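Local coordinates for designed Anbu Protein (Synthetic construct, PDB 5LOY), which forms helical assemblies as a consensus-designed Anbu, an ancestral proteasome-type beta subunit, and probably acts as a peptide hydrolase of the Ntn clan, at residues 29-34 against 204-209; 41-46 against 194-199. All coordinates share one frame; numbering follows the deposited sequence.

Interaction 1: residues 29-34 against 204-209; sequences TFRKMH and GHRRRI
With chi1 at -171°, R31 sends CG anti to its backbone N and the chain extends toward 204-209 before bending at chi3; R208 likewise starts anti (173°), and its bend at chi3 brings its guanidinium over that of R31. The two groups form an offset stack, planes 17° apart and centres separated by 4.1 Å. R31 NH1 sits over the middle of the R208 group, 3.4 Å from R208 CZ, while R208 NH2 covers the aliphatic start of R31, 3.7 Å from R31 CB. R206 NH2 instead reaches the edge of the R31 guanidinium, 3.7 Å from R31 NE, with the two planes nearly perpendicular. R206 NH2 also lies 3.6 Å from M33 SD. No hydrogen bond crosses the contact. The carboxylate of D192, in a salt bridge with R31 NH2 and a long, weak ion pair with R208, probably makes the pairing of like charges tolerable. K32, directed away from the contact, hydrogen-bonds T20 OG1 and, weakly, T1 OG1, consistent with the N-terminal-threonine centre of proteasome-type subunits. Buried M33 rests on V45, L47 and L194, whereas R31 and R208 are exposed, at the margin where strands 33-38 and 42-50 of one sheet meet strands 191-197 and 205-209 of the other.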
loop_
_atom_site.group_PDB
_atom_site.type_symbol
_atom_site.label_atom_id
_atom_site.label_comp_id
_atom_site.label_asym_id
_atom_site.label_seq_id
_atom_site.Cartn_x
_atom_site.Cartn_y
_atom_site.Cartn_z
ATOM N N THR A 29 17.551 -12.087 9.263
ATOM C CA THR A 29 18.204 -11.127 8.405
ATOM C C THR A 29 18.984 -11.850 7.299
ATOM O O THR A 29 19.836 -12.688 7.562
ATOM C CB THR A 29 19.113 -10.244 9.277
ATOM O OG1 THR A 29 18.328 -9.682 10.329
ATOM C CG2 THR A 29 19.724 -9.111 8.486
ATOM N N PHE A 30 18.636 -11.530 6.065
ATOM C CA PHE A 30 19.370 -11.970 4.881
ATOM C C PHE A 30 19.440 -10.801 3.906
ATOM O O PHE A 30 18.431 -10.201 3.590
ATOM C CB PHE A 30 18.676 -13.145 4.195
ATOM C CG PHE A 30 18.846 -14.449 4.904
ATOM C CD1 PHE A 30 17.975 -14.828 5.905
ATOM C CD2 PHE A 30 19.856 -15.316 4.550
ATOM C CE1 PHE A 30 18.127 -16.037 6.565
ATOM C CE2 PHE A 30 20.008 -16.535 5.195
ATOM C CZ PHE A 30 19.146 -16.894 6.212
ATOM N N ARG A 31 20.645 -10.493 3.446
ATOM C CA ARG A 31 20.882 -9.442 2.444
ATOM C C ARG A 31 20.196 -9.802 1.099
ATOM O O ARG A 31 20.257 -10.942 0.679
ATOM C CB ARG A 31 22.404 -9.309 2.266
ATOM C CG ARG A 31 22.893 -8.126 1.440
ATOM C CD ARG A 31 24.397 -8.211 1.133
ATOM N NE ARG A 31 25.041 -6.894 1.251
ATOM C CZ ARG A 31 25.662 -6.439 2.342
ATOM N NH1 ARG A 31 25.763 -7.174 3.439
ATOM N NH2 ARG A 31 26.195 -5.229 2.332
ATOM N N LYS A 32 19.577 -8.831 0.433
ATOM C CA LYS A 32 18.863 -9.086 -0.811
ATOM C C LYS A 32 19.423 -8.391 -2.046
ATOM O O LYS A 32 18.823 -8.445 -3.114
ATOM C CB LYS A 32 17.410 -8.682 -0.629
ATOM C CG LYS A 32 16.719 -9.458 0.491
ATOM C CD LYS A 32 15.357 -8.859 0.766
ATOM C CE LYS A 32 14.755 -9.315 2.095
ATOM N NZ LYS A 32 14.506 -10.778 2.091
ATOM N N MET A 33 20.583 -7.756 -1.900
ATOM C CA MET A 33 21.256 -7.032 -2.967
ATOM C C MET A 33 22.550 -7.751 -3.287
ATOM O O MET A 33 23.340 -8.055 -2.375
ATOM C CB MET A 33 21.549 -5.599 -2.530
ATOM C CG MET A 33 22.253 -4.737 -3.575
ATOM S SD MET A 33 22.557 -3.034 -3.065
ATOM C CE MET A 33 20.884 -2.398 -3.049
ATOM N N HIS A 34 22.752 -8.027 -4.583
ATOM C CA HIS A 34 23.942 -8.719 -5.089
ATOM C C HIS A 34 24.515 -7.924 -6.271
ATOM O O HIS A 34 23.793 -7.552 -7.195
ATOM C CB HIS A 34 23.603 -10.142 -5.546
ATOM C CG HIS A 34 22.853 -10.937 -4.529
ATOM N ND1 HIS A 34 23.465 -11.842 -3.687
ATOM C CD2 HIS A 34 21.538 -10.942 -4.196
ATOM C CE1 HIS A 34 22.559 -12.383 -2.890
ATOM N NE2 HIS A 34 21.383 -11.850 -3.175
ATOM N N GLY A 204 29.750 3.541 -7.333
ATOM C CA GLY A 204 30.189 4.820 -6.745
ATOM C C GLY A 204 29.867 4.889 -5.266
ATOM O O GLY A 204 30.756 5.006 -4.441
ATOM N N HIS A 205 28.586 4.779 -4.942
ATOM C CA HIS A 205 28.144 4.815 -3.560
ATOM C C HIS A 205 27.309 3.588 -3.219
ATOM O O HIS A 205 26.346 3.241 -3.914
ATOM C CB HIS A 205 27.353 6.085 -3.214
ATOM C CG HIS A 205 28.089 7.368 -3.493
ATOM N ND1 HIS A 205 27.627 8.364 -4.341
ATOM C CD2 HIS A 205 29.257 7.823 -2.984
ATOM C CE1 HIS A 205 28.498 9.363 -4.349
ATOM N NE2 HIS A 205 29.490 9.060 -3.531
ATOM N N ARG A 206 27.699 2.918 -2.144
ATOM C CA ARG A 206 26.990 1.748 -1.671
ATOM C C ARG A 206 27.199 1.636 -0.174
ATOM O O ARG A 206 28.335 1.650 0.298
ATOM C CB ARG A 206 27.489 0.514 -2.407
ATOM C CG ARG A 206 27.641 -0.765 -1.605
ATOM C CD ARG A 206 26.566 -1.782 -1.851
ATOM N NE ARG A 206 27.169 -3.062 -2.233
ATOM C CZ ARG A 206 26.629 -4.263 -2.013
ATOM N NH1 ARG A 206 27.276 -5.351 -2.434
ATOM N NH2 ARG A 206 25.447 -4.391 -1.393
ATOM N N ARG A 207 26.107 1.549 0.575
ATOM C CA ARG A 207 26.220 1.282 1.998
ATOM C C ARG A 207 25.033 0.569 2.620
ATOM O O ARG A 207 23.989 0.392 2.002
ATOM C CB ARG A 207 26.538 2.559 2.782
ATOM C CG ARG A 207 25.405 3.551 2.909
ATOM C CD ARG A 207 25.935 4.831 3.561
ATOM N NE ARG A 207 24.850 5.727 3.970
ATOM C CZ ARG A 207 24.338 5.819 5.204
ATOM N NH1 ARG A 207 24.792 5.066 6.198
ATOM N NH2 ARG A 207 23.350 6.674 5.432
ATOM N N ARG A 208 25.268 0.148 3.857
ATOM C CA ARG A 208 24.310 -0.501 4.708
ATOM C C ARG A 208 23.810 0.519 5.761
ATOM O O ARG A 208 24.586 1.229 6.384
ATOM C CB ARG A 208 24.994 -1.719 5.338
ATOM C CG ARG A 208 24.196 -2.463 6.404
ATOM C CD ARG A 208 24.559 -3.956 6.499
ATOM N NE ARG A 208 23.729 -4.777 5.605
ATOM C CZ ARG A 208 23.488 -6.075 5.774
ATOM N NH1 ARG A 208 24.039 -6.723 6.784
ATOM N NH2 ARG A 208 22.701 -6.733 4.915
ATOM N N ILE A 209 22.495 0.604 5.909
ATOM C CA ILE A 209 21.851 1.525 6.830
ATOM C C ILE A 209 21.191 0.728 7.949
ATOM O O ILE A 209 20.217 0.019 7.706
ATOM C CB ILE A 209 20.780 2.323 6.077
ATOM C CG1 ILE A 209 21.445 3.258 5.070
ATOM C CG2 ILE A 209 19.936 3.157 7.032
ATOM C CD1 ILE A 209 20.479 3.887 4.085
#

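Interaction 2: residues 41-46 against 194-199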
loop_
_atom_site.group_PDB
_atom_site.type_symbol
_atom_site.label_atom_id
_atom_site.label_comp_id
_atom_site.label_asym_id
_atom_site.label_seq_id
_atom_site.Cartn_x
_atom_site.Cartn_y
_atom_site.Cartn_z
ATOM N N GLU A 41 34.186 -1.608 -17.077
ATOM C CA GLU A 41 33.489 -2.273 -18.192
ATOM C C GLU A 41 31.984 -2.507 -17.891
ATOM O O GLU A 41 31.170 -2.309 -18.795
ATOM C CB GLU A 41 34.224 -3.540 -18.724
ATOM C CG GLU A 41 33.507 -4.907 -18.493
ATOM C CD GLU A 41 32.581 -5.479 -19.641
ATOM O OE1 GLU A 41 31.768 -4.780 -20.330
ATOM O OE2 GLU A 41 32.630 -6.722 -19.827
ATOM N N ARG A 42 31.600 -2.890 -16.669
ATOM C CA ARG A 42 30.167 -3.034 -16.328
ATOM C C ARG A 42 29.862 -3.093 -14.837
ATOM O O ARG A 42 30.681 -3.504 -14.041
ATOM C CB ARG A 42 29.587 -4.315 -16.938
ATOM C CG ARG A 42 30.168 -5.596 -16.337
ATOM C CD ARG A 42 29.582 -6.862 -16.932
ATOM N NE ARG A 42 29.770 -6.887 -18.374
ATOM C CZ ARG A 42 29.077 -7.619 -19.243
ATOM N NH1 ARG A 42 28.111 -8.437 -18.849
ATOM N NH2 ARG A 42 29.348 -7.518 -20.529
ATOM N N VAL A 43 28.644 -2.719 -14.498
ATOM C CA VAL A 43 28.085 -2.914 -13.178
ATOM C C VAL A 43 26.683 -3.485 -13.327
ATOM O O VAL A 43 25.858 -2.914 -14.028
ATOM C CB VAL A 43 27.957 -1.587 -12.415
ATOM C CG1 VAL A 43 27.322 -1.805 -11.055
ATOM C CG2 VAL A 43 29.306 -0.935 -12.250
ATOM N N ILE A 44 26.417 -4.606 -12.659
ATOM C CA ILE A 44 25.088 -5.228 -12.662
ATOM C C ILE A 44 24.622 -5.489 -11.241
ATOM O O ILE A 44 25.369 -6.047 -10.447
ATOM C CB ILE A 44 25.132 -6.546 -13.427
ATOM C CG1 ILE A 44 25.372 -6.248 -14.902
ATOM C CG2 ILE A 44 23.827 -7.307 -13.258
ATOM C CD1 ILE A 44 25.661 -7.484 -15.703
ATOM N N VAL A 45 23.397 -5.090 -10.924
ATOM C CA VAL A 45 22.863 -5.235 -9.581
ATOM C C VAL A 45 21.589 -6.047 -9.619
ATOM O O VAL A 45 20.713 -5.765 -10.429
ATOM C CB VAL A 45 22.495 -3.881 -8.971
ATOM C CG1 VAL A 45 22.024 -4.065 -7.537
ATOM C CG2 VAL A 45 23.674 -2.934 -9.027
ATOM N N LEU A 46 21.505 -7.047 -8.740
ATOM C CA LEU A 46 20.362 -7.961 -8.659
ATOM C C LEU A 46 19.705 -7.906 -7.270
ATOM O O LEU A 46 20.375 -8.086 -6.261
ATOM C CB LEU A 46 20.832 -9.380 -8.979
ATOM C CG LEU A 46 19.812 -10.522 -8.897
ATOM C CD1 LEU A 46 18.752 -10.395 -9.984
ATOM C CD2 LEU A 46 20.509 -11.857 -9.026
ATOM N N LEU A 194 22.301 1.507 -2.956
ATOM C CA LEU A 194 23.341 1.676 -3.974
ATOM C C LEU A 194 22.921 2.725 -4.981
ATOM O O LEU A 194 21.816 2.677 -5.507
ATOM C CB LEU A 194 23.606 0.346 -4.656
ATOM C CG LEU A 194 24.835 0.264 -5.553
ATOM C CD1 LEU A 194 25.264 -1.196 -5.690
ATOM C CD2 LEU A 194 24.605 0.875 -6.926
ATOM N N VAL A 195 23.809 3.675 -5.224
ATOM C CA VAL A 195 23.558 4.778 -6.149
ATOM C C VAL A 195 24.620 4.764 -7.229
ATOM O O VAL A 195 25.803 4.842 -6.928
ATOM C CB VAL A 195 23.609 6.151 -5.429
ATOM C CG1 VAL A 195 23.491 7.297 -6.441
ATOM C CG2 VAL A 195 22.503 6.253 -4.403
ATOM N N TYR A 196 24.186 4.651 -8.488
ATOM C CA TYR A 196 25.090 4.430 -9.639
ATOM C C TYR A 196 25.015 5.614 -10.588
ATOM O O TYR A 196 23.926 5.945 -11.057
ATOM C CB TYR A 196 24.711 3.119 -10.392
ATOM C CG TYR A 196 25.494 2.954 -11.681
ATOM C CD1 TYR A 196 26.815 2.517 -11.657
ATOM C CD2 TYR A 196 24.951 3.300 -12.898
ATOM C CE1 TYR A 196 27.549 2.412 -12.810
ATOM C CE2 TYR A 196 25.687 3.206 -14.071
ATOM C CZ TYR A 196 26.986 2.767 -14.021
ATOM O OH TYR A 196 27.750 2.669 -15.168
ATOM N N GLU A 197 26.152 6.240 -10.881
ATOM C CA GLU A 197 26.203 7.344 -11.843
ATOM C C GLU A 197 26.379 6.878 -13.295
ATOM O O GLU A 197 27.306 6.133 -13.614
ATOM C CB GLU A 197 27.371 8.288 -11.539
ATOM C CG GLU A 197 27.204 9.206 -10.333
ATOM C CD GLU A 197 28.403 10.150 -10.138
ATOM O OE1 GLU A 197 29.293 10.254 -11.022
ATOM O OE2 GLU A 197 28.470 10.791 -9.071
ATOM N N ARG A 198 25.508 7.364 -14.168
ATOM C CA ARG A 198 25.578 7.074 -15.592
ATOM C C ARG A 198 27.001 7.197 -16.155
ATOM O O ARG A 198 27.667 8.195 -15.937
ATOM C CB ARG A 198 24.645 8.031 -16.351
ATOM C CG ARG A 198 24.424 7.685 -17.818
ATOM C CD ARG A 198 23.920 8.884 -18.600
ATOM N NE ARG A 198 22.648 8.587 -19.257
ATOM C CZ ARG A 198 22.499 7.942 -20.421
ATOM N NH1 ARG A 198 21.268 7.746 -20.893
ATOM N NH2 ARG A 198 23.548 7.479 -21.122
ATOM N N ASP A 199 27.427 6.171 -16.887
ATOM C CA ASP A 199 28.750 6.106 -17.529
ATOM C C ASP A 199 29.962 6.017 -16.603
ATOM O O ASP A 199 31.074 6.091 -17.085
ATOM C CB ASP A 199 28.996 7.276 -18.512
ATOM C CG ASP A 199 27.931 7.393 -19.604
ATOM O OD1 ASP A 199 27.066 6.504 -19.788
ATOM O OD2 ASP A 199 27.980 8.421 -20.307
#
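Y196 packs against V43 in the buried layer between strands 42-50 and 191-197. From CB, which is directed toward 41-46, CG lies anti to the backbone N (chi1 172°), and the ring runs past the V43 side chain in the opposite direction. Along the near side of the ring, CE1 makes the contact: it is 3.8 Å from V43 CG2 and 4.0 Å from V43 CB. V43 CG1 is anti to the backbone N (chi1 178°), which leaves CG2 beside the N to meet the ring obliquely. Beyond CE1 the side chain ends in OH, hydrogen-bonded to Q117 OE1 on the neighbouring strand 110-118 and to the backbone N of L201, in the turn after 194-199. These two bonds fix the far end of the tyrosine. Two residues on from V43 and two back from Y196, V45 and L194 reach toward each other tip to tip, V45 CG2 lying 4.1 Å from L194 CD1. F14 and M33 touch both of these residues, and V203 touches V43 and L194. Across the contact itself there are no hydrogen bonds or charge pairs; methyl and ring carbons meet by van der Waals packing alone. Such an interface is consistent with a hydrophobic core between the two beta-sheets of the Ntn-hydrolase sandwich, the buried tyrosine hydroxyl being satisfied by an amide oxygen and a backbone NH.

In the fold
From the N terminus the chain enters interaction 1 at 29-34 and, after the rest of strand 33-38 and a short turn, interaction 2 at 41-46; their partners come only after the intervening helices and strands. Segment 194-199 closes interaction 2 first, and 204-209 then closes interaction 1, so the loop of interaction 2 lies wholly within that of interaction 1. Each side pairs consecutive antiparallel strands, 33-38 with 42-50 and 191-197 with 205-209, and backbone bonds H34 O to L46 N and H205 O to V195 N link the contacts. Their centres are about 14 Å apart. Together they join the two facing sheets of the sandwich characteristic of Ntn hydrolases, from partly exposed margin to buried core.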